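Transaminase (Bacillus megaterium, PDB 5G0A) probably transfers amino groups between amines and carbonyl compounds with S selectivity, using pyridoxal-5'-phosphate as its cofactor. Local coordinates at residues Thr159-Tyr164 against Gly435-Thr440; Gly167-Asn172 against Asn407-Met412; Thr236-Gly241 against Trp266-Val271; Ile293-Lys298 against Gly308-Ser313. One frame throughout, in Å; residues are numbered along the deposited sequence.

Contacts 3 and 4 lie in the core, in the large mixed sheet that carries the cofactor. Strands 265-269 and 293-296 are neighbours there, and Glu270 N lies 2.8 Å from Thr295 O. Both contacts touch pyridoxal-5'-phosphate and rest on backbone hydrogen bonds, but contact 3 adds buried polar side chains where contact 4 adds aliphatic ones. Contacts 1 and 2 join loops instead, and they rely on packing. Contact 1 is buried. Contact 2 is only partly buried, about 21 Å from the chain's centre to its own. These two also touch, through Tyr164 and His410 among others, and both meet the third subunit.

Contact 1. Residues Thr159-Tyr164 against Gly435-Thr440; sequences TRLRSY and GVMPNT
Met437 sends its CE methyl group into a corner made by Leu161, Ser163 and Tyr164. With CG anti to the carbonyl carbon, the chain of Met437 bends at chi2 (-65°) and again at chi3 (105°). The end then comes close although the CB bond does not lead straight across. Leu161 meets it tip to tip. Both leucine methyls take part: CD1 lies 3.9 Å from Met437 CE, close to the sulfur as well, and CD2 of Leu161 lies 3.9 Å from the same CE.

Tyr164 comes alongside from another direction, and the two side chains slide past each other in opposite senses. Met437 CE sits at the edge of the phenol ring, near its plane, 3.8 Å from Tyr164 CE2. This is not a contact over the ring face. The ring reaches on past the methionine to Val436, which it crosses at about a right angle, with Tyr164 OH 3.8 Å from Val436 CB. Ser163 closes the corner, its OG 3.7 Å from Met437 CE. The turn of the 159-164 loop is tied by Tyr164 N to Leu161 O at 3.1 Å, and Leu161 and Tyr164, at its two ends, both reach the same methyl group.

The third subunit packs on Ser163 and Tyr164, through its Glu326 and Val328. His410 meets the tyrosine ring edge-to-face. The contact joins two loops of the class-III aminotransferase chain that are far apart in sequence. Its chemistry is almost wholly dispersive, so the contact depends on the fit of a thioether methyl against the two methyls of a leucine and a ring edge rather than on directed bonds.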
# COMPACT_ATOMS: atom_id res chain seq x y z
N THR B 159 -11.68 8.62 -6.03
CA THR B 159 -11.94 10.02 -6.31
C THR B 159 -10.64 10.63 -6.81
O THR B 159 -9.63 10.65 -6.10
CB THR B 159 -12.43 10.73 -5.04
OG1 THR B 159 -13.77 10.29 -4.77
CG2 THR B 159 -12.44 12.23 -5.24
N ARG B 160 -10.65 11.07 -8.07
CA ARG B 160 -9.48 11.71 -8.67
C ARG B 160 -9.79 13.17 -9.03
O ARG B 160 -9.40 13.68 -10.08
CB ARG B 160 -8.97 10.91 -9.87
CG ARG B 160 -8.50 9.50 -9.56
CD ARG B 160 -7.42 9.45 -8.48
NE ARG B 160 -6.50 10.58 -8.56
CZ ARG B 160 -5.75 11.02 -7.55
NH1 ARG B 160 -5.75 10.40 -6.38
NH2 ARG B 160 -4.98 12.09 -7.72
N LEU B 161 -10.52 13.82 -8.14
CA LEU B 161 -10.82 15.24 -8.29
C LEU B 161 -9.96 15.93 -7.24
O LEU B 161 -10.24 15.82 -6.06
CB LEU B 161 -12.32 15.49 -8.04
CG LEU B 161 -12.82 16.91 -8.35
CD1 LEU B 161 -12.62 17.23 -9.82
CD2 LEU B 161 -14.28 17.04 -7.96
N ARG B 162 -8.91 16.61 -7.70
CA ARG B 162 -7.81 17.09 -6.84
C ARG B 162 -8.27 17.95 -5.66
O ARG B 162 -7.71 17.88 -4.56
CB ARG B 162 -6.83 17.90 -7.69
CG ARG B 162 -5.52 18.22 -7.01
CD ARG B 162 -4.61 18.95 -7.98
NE ARG B 162 -3.36 19.35 -7.34
CZ ARG B 162 -2.62 20.38 -7.74
NH1 ARG B 162 -3.02 21.14 -8.76
NH2 ARG B 162 -1.48 20.65 -7.10
N SER B 163 -9.30 18.75 -5.92
CA SER B 163 -9.78 19.76 -4.99
C SER B 163 -10.79 19.24 -3.98
O SER B 163 -11.30 20.01 -3.16
CB SER B 163 -10.41 20.93 -5.77
OG SER B 163 -11.38 20.48 -6.70
N TYR B 164 -11.08 17.95 -4.02
CA TYR B 164 -12.11 17.39 -3.16
C TYR B 164 -11.66 16.13 -2.43
O TYR B 164 -12.48 15.27 -2.12
CB TYR B 164 -13.41 17.17 -3.96
CG TYR B 164 -14.19 18.45 -4.11
CD1 TYR B 164 -15.10 18.84 -3.12
CD2 TYR B 164 -13.98 19.30 -5.19
CE1 TYR B 164 -15.80 20.03 -3.24
CE2 TYR B 164 -14.69 20.49 -5.32
CZ TYR B 164 -15.59 20.84 -4.33
OH TYR B 164 -16.30 22.02 -4.42
N GLY B 435 -21.00 27.29 -9.59
CA GLY B 435 -20.38 26.00 -9.87
C GLY B 435 -19.33 25.58 -8.86
O GLY B 435 -18.94 26.36 -7.99
N VAL B 436 -18.87 24.34 -8.98
CA VAL B 436 -17.84 23.79 -8.09
C VAL B 436 -16.44 23.89 -8.71
O VAL B 436 -15.44 24.02 -7.99
CB VAL B 436 -18.15 22.33 -7.72
CG1 VAL B 436 -19.47 22.26 -6.96
CG2 VAL B 436 -18.24 21.45 -8.94
N MET B 437 -16.40 23.84 -10.03
CA MET B 437 -15.16 23.97 -10.80
C MET B 437 -15.04 25.42 -11.26
O MET B 437 -16.05 26.12 -11.37
CB MET B 437 -15.18 23.01 -12.00
CG MET B 437 -15.15 21.53 -11.63
SD MET B 437 -13.65 20.95 -10.80
CE MET B 437 -14.17 20.77 -9.10
N PRO B 438 -13.80 25.88 -11.52
CA PRO B 438 -13.58 27.31 -11.73
C PRO B 438 -14.12 27.87 -13.06
O PRO B 438 -14.49 29.05 -13.11
CB PRO B 438 -12.05 27.43 -11.68
CG PRO B 438 -11.55 26.10 -12.11
CD PRO B 438 -12.55 25.10 -11.59
N ASN B 439 -14.16 27.04 -14.11
CA ASN B 439 -14.64 27.48 -15.43
C ASN B 439 -15.97 26.90 -15.85
O ASN B 439 -16.35 26.99 -17.02
CB ASN B 439 -13.63 27.12 -16.53
CG ASN B 439 -12.23 27.59 -16.22
OD1 ASN B 439 -12.00 28.77 -15.99
ND2 ASN B 439 -11.28 26.65 -16.21
N THR B 440 -16.69 26.27 -14.92
CA THR B 440 -17.84 25.49 -15.32
C THR B 440 -18.94 25.65 -14.31
O THR B 440 -18.76 25.36 -13.13
CB THR B 440 -17.49 23.98 -15.42
OG1 THR B 440 -16.22 23.82 -16.08
CG2 THR B 440 -18.58 23.22 -16.18

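Contact 2. Residues Gly167-Asn172 against Asn407-Met412; sequences GLVGEN and NFTHGM
A type I beta turn from Thr409 to Met412 packs against the end of the short strand 168-169, with Val169 pressed onto the turn. Val169 CG2 lies 3.4 Å from Gly411 N and also touches the carbonyl carbon of His410. Its torsion sets CG2 between the backbone N and the carbonyl carbon, while CG1 stands anti to the carbonyl carbon (chi1 -69°). The two methyls therefore spread over the turn. CG1 reaches Thr409 CB at 4.0 Å, and CG2 meets His410 CB at 3.9 Å.

The turn is braced from within. Gly411 N donates to Thr409 OG1 at 3.1 Å, which makes an ST turn. Thr409 OG1 is also hydrogen-bonded to Glu174, so its hydroxyl has two partners. The closing backbone hydrogen bond, Met412 N to Thr409 O, is weak.

Further along, the backbones come close at the two glycines. Gly411 CA makes a nearly straight CA-H...O contact with Gly170 O at 3.4 Å (165° at the hydrogen). Asn172 CA lies 3.2 Å from Gly411 O.

Arg324 of the third subunit hydrogen-bonds to His410 O, Met412 O and Asn172 OD1, bridging both segments. Glu326 of that subunit is hydrogen-bonded to His410 ND1. Strand 168-169 pairs antiparallel with 177-178 and with a strand of the third subunit, while the 407-412 loop runs between strand 387-392 and helix 418-427.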
# COMPACT_ATOMS: atom_id res chain seq x y z
N GLY B 167 -7.88 17.15 1.74
CA GLY B 167 -6.59 17.74 2.12
C GLY B 167 -6.75 19.18 2.55
O GLY B 167 -7.87 19.71 2.63
N LEU B 168 -5.62 19.82 2.84
CA LEU B 168 -5.59 21.20 3.27
C LEU B 168 -4.93 22.06 2.23
O LEU B 168 -3.91 21.69 1.65
CB LEU B 168 -4.80 21.33 4.56
CG LEU B 168 -5.39 20.59 5.77
CD1 LEU B 168 -4.43 20.68 6.94
CD2 LEU B 168 -6.78 21.10 6.17
N VAL B 169 -5.53 23.21 1.97
CA VAL B 169 -4.88 24.17 1.08
C VAL B 169 -4.77 25.50 1.81
O VAL B 169 -5.33 25.66 2.91
CB VAL B 169 -5.58 24.29 -0.30
CG1 VAL B 169 -5.40 23.01 -1.12
CG2 VAL B 169 -7.06 24.62 -0.14
N GLY B 170 -4.04 26.43 1.21
CA GLY B 170 -3.79 27.72 1.84
C GLY B 170 -4.89 28.72 1.55
O GLY B 170 -5.78 28.48 0.73
N GLU B 171 -4.80 29.85 2.23
CA GLU B 171 -5.76 30.94 2.09
C GLU B 171 -5.22 31.89 1.03
O GLU B 171 -4.35 32.70 1.32
CB GLU B 171 -5.88 31.64 3.44
CG GLU B 171 -6.92 32.74 3.55
CD GLU B 171 -6.87 33.40 4.91
OE1 GLU B 171 -5.81 33.99 5.24
OE2 GLU B 171 -7.86 33.32 5.65
N ASN B 172 -5.72 31.77 -0.20
CA ASN B 172 -5.31 32.64 -1.33
C ASN B 172 -3.83 32.51 -1.67
O ASN B 172 -3.16 33.49 -2.03
CB ASN B 172 -5.70 34.10 -1.06
CG ASN B 172 -7.17 34.24 -0.67
OD1 ASN B 172 -8.05 33.66 -1.31
ND2 ASN B 172 -7.43 35.01 0.39
N ASN B 407 -8.09 20.64 -12.53
CA ASN B 407 -6.94 20.32 -11.67
C ASN B 407 -6.57 21.47 -10.73
O ASN B 407 -5.50 21.45 -10.11
CB ASN B 407 -5.72 19.86 -12.50
CG ASN B 407 -5.79 18.39 -12.88
OD1 ASN B 407 -6.38 17.59 -12.16
ND2 ASN B 407 -5.19 18.03 -14.02
N PHE B 408 -7.47 22.45 -10.59
CA PHE B 408 -7.25 23.56 -9.66
C PHE B 408 -7.36 23.08 -8.21
O PHE B 408 -7.78 21.95 -7.96
CB PHE B 408 -8.24 24.72 -9.93
CG PHE B 408 -9.52 24.66 -9.11
CD1 PHE B 408 -10.35 23.54 -9.17
CD2 PHE B 408 -9.88 25.72 -8.28
CE1 PHE B 408 -11.51 23.48 -8.41
CE2 PHE B 408 -11.05 25.67 -7.53
CZ PHE B 408 -11.85 24.55 -7.58
N THR B 409 -6.97 23.94 -7.26
CA THR B 409 -7.19 23.67 -5.84
C THR B 409 -7.94 24.87 -5.24
O THR B 409 -7.96 25.96 -5.84
CB THR B 409 -5.88 23.44 -5.05
OG1 THR B 409 -5.24 24.70 -4.80
CG2 THR B 409 -4.92 22.50 -5.80
N HIS B 410 -8.53 24.67 -4.07
CA HIS B 410 -9.20 25.76 -3.37
C HIS B 410 -8.22 26.76 -2.73
O HIS B 410 -8.64 27.70 -2.05
CB HIS B 410 -10.20 25.22 -2.34
CG HIS B 410 -11.40 24.57 -2.96
ND1 HIS B 410 -11.48 23.21 -3.17
CD2 HIS B 410 -12.58 25.08 -3.39
CE1 HIS B 410 -12.64 22.91 -3.72
NE2 HIS B 410 -13.33 24.03 -3.86
N GLY B 411 -6.93 26.56 -2.97
CA GLY B 411 -5.89 27.52 -2.57
C GLY B 411 -6.01 28.82 -3.35
O GLY B 411 -5.53 29.85 -2.92
N MET B 412 -6.67 28.75 -4.51
CA MET B 412 -6.89 29.92 -5.37
C MET B 412 -7.72 30.99 -4.67
O MET B 412 -8.58 30.68 -3.84
CB MET B 412 -7.63 29.51 -6.64
CG MET B 412 -6.77 28.96 -7.76
SD MET B 412 -7.69 28.98 -9.31
CE MET B 412 -7.60 30.72 -9.76

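Contact 3. Residues Thr236-Gly241 against Trp266-Val271; sequences TEVSQG and WINDEV. Unlike the reference sequence in segment 266-271: Asn268 (reference Thr). With PLP (pyridoxal-5'-phosphate), chain K.
Backbone hydrogen bonds join Thr236 to the neighbouring strand through both its N-H and its C=O. Thr236 N donates to Ile267 O at 3.0 Å, and Asp269 N donates to Thr236 O at 2.9 Å. Thr236 pairs in parallel with Asn268.

Side-chain hydrogen bonds gather at Thr236 OG1. It accepts from Trp266 NE1 at 2.8 Å, nearly straight (171°) and in the indole plane. It donates to Asn268 OD1 at 2.7 Å, in the carbonyl plane and on a lone pair. With one bond in and one out, the hydroxyl is held in its rotation. Asn268 differs from the reference sequence.

Both strands belong to the large mixed sheet of this fold-type I aminotransferase, and their C-terminal ends face the cofactor. There Asp269 OD2 lies 2.8 Å from the pyridine N1. The same oxygen is hydrogen-bonded to His149 ND1. Asp269 OD1 accepts from Val271 N, an Asx turn that steadies the carboxylate.

Packing and water fill the rest. Val271 CG1 rests 3.6 Å from C4 of the cofactor ring. The Val238 side chain crosses that of Asn268 at about a right angle, with CG1 of Val238 3.6 Å from ND2 of Asn268. One water accepts from Val238 N and Asn268 ND2 and donates to Asp269 O.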
# COMPACT_ATOMS: atom_id res chain seq x y z
N THR B 236 -17.66 4.48 -12.78
CA THR B 236 -17.88 5.68 -13.58
C THR B 236 -18.96 6.56 -12.96
O THR B 236 -19.65 6.14 -12.03
CB THR B 236 -18.37 5.34 -15.01
OG1 THR B 236 -19.62 4.65 -14.94
CG2 THR B 236 -17.33 4.48 -15.77
N GLU B 237 -19.09 7.78 -13.47
CA GLU B 237 -20.29 8.62 -13.30
C GLU B 237 -20.66 8.95 -14.73
O GLU B 237 -19.78 9.29 -15.53
CB GLU B 237 -19.96 9.96 -12.63
CG GLU B 237 -19.25 9.95 -11.29
CD GLU B 237 -18.84 11.36 -10.89
OE1 GLU B 237 -19.74 12.17 -10.56
OE2 GLU B 237 -17.63 11.67 -10.95
N VAL B 238 -21.94 8.87 -15.09
CA VAL B 238 -22.27 9.12 -16.51
C VAL B 238 -22.10 10.60 -16.83
O VAL B 238 -21.81 10.97 -17.96
CB VAL B 238 -23.67 8.66 -16.94
CG1 VAL B 238 -23.84 7.16 -16.75
CG2 VAL B 238 -24.78 9.48 -16.26
N SER B 239 -22.31 11.43 -15.83
CA SER B 239 -21.99 12.83 -15.94
C SER B 239 -21.20 13.13 -14.68
O SER B 239 -21.72 12.93 -13.58
CB SER B 239 -23.27 13.67 -15.99
OG SER B 239 -22.99 15.05 -16.01
N GLN B 240 -19.95 13.56 -14.84
CA GLN B 240 -19.13 13.87 -13.67
C GLN B 240 -19.78 15.03 -12.94
O GLN B 240 -19.95 16.10 -13.52
CB GLN B 240 -17.67 14.14 -14.07
CG GLN B 240 -16.92 12.85 -14.42
CD GLN B 240 -15.56 13.09 -15.05
OE1 GLN B 240 -15.40 13.95 -15.92
NE2 GLN B 240 -14.57 12.30 -14.62
N GLY B 241 -20.18 14.78 -11.69
CA GLY B 241 -20.99 15.71 -10.91
C GLY B 241 -20.17 16.87 -10.42
O GLY B 241 -20.17 17.95 -11.03
N TRP B 266 -18.87 -3.42 -14.23
CA TRP B 266 -19.11 -2.00 -14.38
C TRP B 266 -20.00 -1.49 -13.25
O TRP B 266 -21.15 -1.92 -13.09
CB TRP B 266 -19.71 -1.66 -15.78
CG TRP B 266 -20.12 -0.22 -15.92
CD1 TRP B 266 -19.45 0.88 -15.44
CD2 TRP B 266 -21.29 0.28 -16.58
NE1 TRP B 266 -20.15 2.03 -15.75
CE2 TRP B 266 -21.27 1.69 -16.45
CE3 TRP B 266 -22.36 -0.32 -17.28
CZ2 TRP B 266 -22.28 2.51 -16.97
CZ3 TRP B 266 -23.36 0.51 -17.80
CH2 TRP B 266 -23.31 1.89 -17.64
N ILE B 267 -19.42 -0.63 -12.41
CA ILE B 267 -20.17 0.05 -11.36
C ILE B 267 -20.48 1.43 -11.89
O ILE B 267 -19.58 2.20 -12.20
CB ILE B 267 -19.31 0.23 -10.07
CG1 ILE B 267 -18.82 -1.13 -9.54
CG2 ILE B 267 -20.12 1.03 -9.03
CD1 ILE B 267 -17.75 -1.02 -8.43
N ASN B 268 -21.77 1.77 -12.00
CA ASN B 268 -22.06 3.18 -12.24
C ASN B 268 -22.54 3.87 -10.97
O ASN B 268 -23.44 3.38 -10.29
CB ASN B 268 -23.06 3.44 -13.38
CG ASN B 268 -23.11 4.89 -13.76
OD1 ASN B 268 -22.07 5.50 -14.10
ND2 ASN B 268 -24.29 5.50 -13.64
N ASP B 269 -21.89 4.98 -10.65
CA ASP B 269 -22.17 5.75 -9.45
C ASP B 269 -23.32 6.71 -9.75
O ASP B 269 -23.13 7.69 -10.48
CB ASP B 269 -20.90 6.52 -9.03
CG ASP B 269 -21.05 7.23 -7.68
OD1 ASP B 269 -22.19 7.35 -7.17
OD2 ASP B 269 -20.01 7.65 -7.13
N GLU B 270 -24.49 6.40 -9.20
CA GLU B 270 -25.70 7.19 -9.43
C GLU B 270 -26.05 8.06 -8.23
O GLU B 270 -27.19 8.48 -8.10
CB GLU B 270 -26.90 6.27 -9.69
CG GLU B 270 -26.91 5.55 -11.05
CD GLU B 270 -27.25 6.47 -12.22
OE1 GLU B 270 -27.86 7.55 -12.02
OE2 GLU B 270 -26.92 6.10 -13.38
N VAL B 271 -25.09 8.30 -7.34
CA VAL B 271 -25.44 9.07 -6.14
C VAL B 271 -25.93 10.46 -6.52
O VAL B 271 -26.90 10.95 -5.94
CB VAL B 271 -24.25 9.20 -5.15
CG1 VAL B 271 -24.56 10.22 -4.05
CG2 VAL B 271 -23.95 7.84 -4.54
N1 PLP K . -20.66 9.86 -5.53
C2 PLP K . -21.07 10.92 -6.25
C2A PLP K . -21.09 10.84 -7.76
C3 PLP K . -21.56 12.14 -5.57
O3 PLP K . -22.02 13.21 -6.24
C4 PLP K . -21.56 12.17 -4.10
C4A PLP K . -22.10 13.39 -3.35
C5 PLP K . -21.04 10.95 -3.43
C6 PLP K . -20.60 9.87 -4.18
C5A PLP K . -20.91 10.86 -1.92
O4P PLP K . -22.14 10.99 -1.23
P PLP K . -22.08 11.49 0.31
O1P PLP K . -23.52 11.29 0.70
O2P PLP K . -21.09 10.64 1.09
O3P PLP K . -21.66 12.93 0.24
O HOH W 1 -23.96 8.40 -13.03

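Contact 4. Residues Ile293-Lys298 against Gly308-Ser313; sequences IITMGK and GAVLVS. With PLP (pyridoxal-5'-phosphate), chain K.
The packing between Ile293 and Val310 is unusually tight, with Ile293 CG2 only 3.5 Å from Val310 CG2. The two side chains belong to a beta hairpin, strands 293-296 and 308-313, which run antiparallel at 170° in the large mixed sheet. Each of these methyls stands anti to its own backbone N (Ile293 and Val310), and the side chains meet at a slant on the face they share with Thr295 and Val312. Val312 lies beside Ile293, pointing the same way. Helix 121-136 covers this face at Ile293, Thr295 and Val310.

Four backbone hydrogen bonds bind the strands. Ile294 and Leu311 exchange two: Ile294 N to Leu311 O at 2.9 Å, and Leu311 N to Ile294 O at 3.0 Å. Met296 and Ala309 exchange the others. Met296 N meets Ala309 O at 2.8 Å, but Ala309 N approaches Met296 O from well above the carbonyl plane.

On the other face Met296 bends at its last torsion (chi3 -81°). Its CE methyl thereby folds back over the neighbouring strand, 3.7 Å from Ala309 CB and equally close to CB of Leu311. Leu311 CB in turn lies alongside Ile294 CG1.

Strand 293-296 leads through Gly297 to Lys298, the cofactor-linked lysine found in fold-type I aminotransferases. Lys298 points away from strand 308-313, and its NZ is bonded covalently to C4A of pyridoxal-5'-phosphate at 1.5 Å.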
# COMPACT_ATOMS: atom_id res chain seq x y z
N ILE B 293 -23.55 -2.95 -11.01
CA ILE B 293 -23.79 -2.39 -9.67
C ILE B 293 -24.04 -0.90 -9.84
O ILE B 293 -23.38 -0.25 -10.66
CB ILE B 293 -22.53 -2.54 -8.74
CG1 ILE B 293 -22.16 -4.00 -8.52
CG2 ILE B 293 -22.74 -1.83 -7.41
CD1 ILE B 293 -20.80 -4.21 -7.85
N ILE B 294 -25.01 -0.36 -9.09
CA ILE B 294 -25.09 1.10 -8.91
C ILE B 294 -25.04 1.51 -7.44
O ILE B 294 -25.42 0.74 -6.56
CB ILE B 294 -26.31 1.80 -9.59
CG1 ILE B 294 -27.64 1.43 -8.89
CG2 ILE B 294 -26.26 1.56 -11.13
CD1 ILE B 294 -28.84 2.20 -9.47
N THR B 295 -24.58 2.73 -7.23
CA THR B 295 -24.55 3.35 -5.90
C THR B 295 -25.51 4.53 -5.89
O THR B 295 -25.64 5.24 -6.89
CB THR B 295 -23.13 3.80 -5.51
OG1 THR B 295 -22.57 4.59 -6.56
CG2 THR B 295 -22.24 2.58 -5.28
N MET B 296 -26.15 4.74 -4.74
CA MET B 296 -27.23 5.74 -4.59
C MET B 296 -27.08 6.49 -3.28
O MET B 296 -26.54 5.98 -2.31
CB MET B 296 -28.61 5.07 -4.63
CG MET B 296 -28.94 4.40 -5.96
SD MET B 296 -30.32 3.26 -5.83
CE MET B 296 -29.47 1.81 -5.18
N GLY B 297 -27.61 7.71 -3.28
CA GLY B 297 -27.61 8.63 -2.13
C GLY B 297 -28.44 9.83 -2.60
O GLY B 297 -29.24 9.70 -3.53
N LYS B 298 -28.28 10.97 -1.93
CA LYS B 298 -28.86 12.27 -2.39
C LYS B 298 -30.35 12.18 -2.71
O LYS B 298 -31.18 12.17 -1.79
CB LYS B 298 -28.01 12.85 -3.53
CG LYS B 298 -26.60 13.20 -3.05
CD LYS B 298 -25.74 13.89 -4.11
CE LYS B 298 -24.46 14.55 -3.52
NZ LYS B 298 -23.26 13.92 -4.09
N GLY B 308 -28.30 5.96 1.94
CA GLY B 308 -27.57 5.61 0.73
C GLY B 308 -27.92 4.17 0.42
O GLY B 308 -28.57 3.48 1.23
N ALA B 309 -27.53 3.68 -0.75
CA ALA B 309 -27.81 2.29 -1.06
C ALA B 309 -26.91 1.81 -2.16
O ALA B 309 -26.49 2.59 -3.03
CB ALA B 309 -29.25 2.12 -1.53
N VAL B 310 -26.72 0.49 -2.18
CA VAL B 310 -26.10 -0.14 -3.34
C VAL B 310 -27.06 -1.18 -3.90
O VAL B 310 -27.73 -1.89 -3.14
CB VAL B 310 -24.70 -0.73 -2.96
CG1 VAL B 310 -24.83 -1.77 -1.86
CG2 VAL B 310 -24.04 -1.34 -4.20
N LEU B 311 -27.16 -1.25 -5.22
CA LEU B 311 -28.00 -2.25 -5.89
C LEU B 311 -27.07 -3.07 -6.78
O LEU B 311 -26.32 -2.51 -7.58
CB LEU B 311 -29.06 -1.57 -6.75
CG LEU B 311 -29.86 -2.48 -7.71
CD1 LEU B 311 -30.67 -3.51 -6.93
CD2 LEU B 311 -30.74 -1.59 -8.61
N VAL B 312 -27.09 -4.38 -6.57
CA VAL B 312 -26.22 -5.29 -7.32
C VAL B 312 -27.07 -6.19 -8.21
O VAL B 312 -28.26 -6.42 -7.92
CB VAL B 312 -25.36 -6.18 -6.39
CG1 VAL B 312 -24.55 -5.34 -5.39
CG2 VAL B 312 -26.20 -7.23 -5.65
N SER B 313 -26.45 -6.68 -9.27
CA SER B 313 -27.12 -7.58 -10.25
C SER B 313 -27.60 -8.89 -9.64
O SER B 313 -27.15 -9.30 -8.57
CB SER B 313 -26.17 -7.87 -11.42
OG SER B 313 -25.08 -8.66 -10.97
N1 PLP K . -20.66 9.86 -5.53
C2 PLP K . -21.07 10.92 -6.25
C2A PLP K . -21.09 10.84 -7.76
C3 PLP K . -21.56 12.14 -5.57
O3 PLP K . -22.02 13.21 -6.24
C4 PLP K . -21.56 12.17 -4.10
C4A PLP K . -22.10 13.39 -3.35
C5 PLP K . -21.04 10.95 -3.43
C6 PLP K . -20.60 9.87 -4.18
C5A PLP K . -20.91 10.86 -1.92
O4P PLP K . -22.14 10.99 -1.23
P PLP K . -22.08 11.49 0.31
O1P PLP K . -23.52 11.29 0.70
O2P PLP K . -21.09 10.64 1.09
O3P PLP K . -21.66 12.93 0.24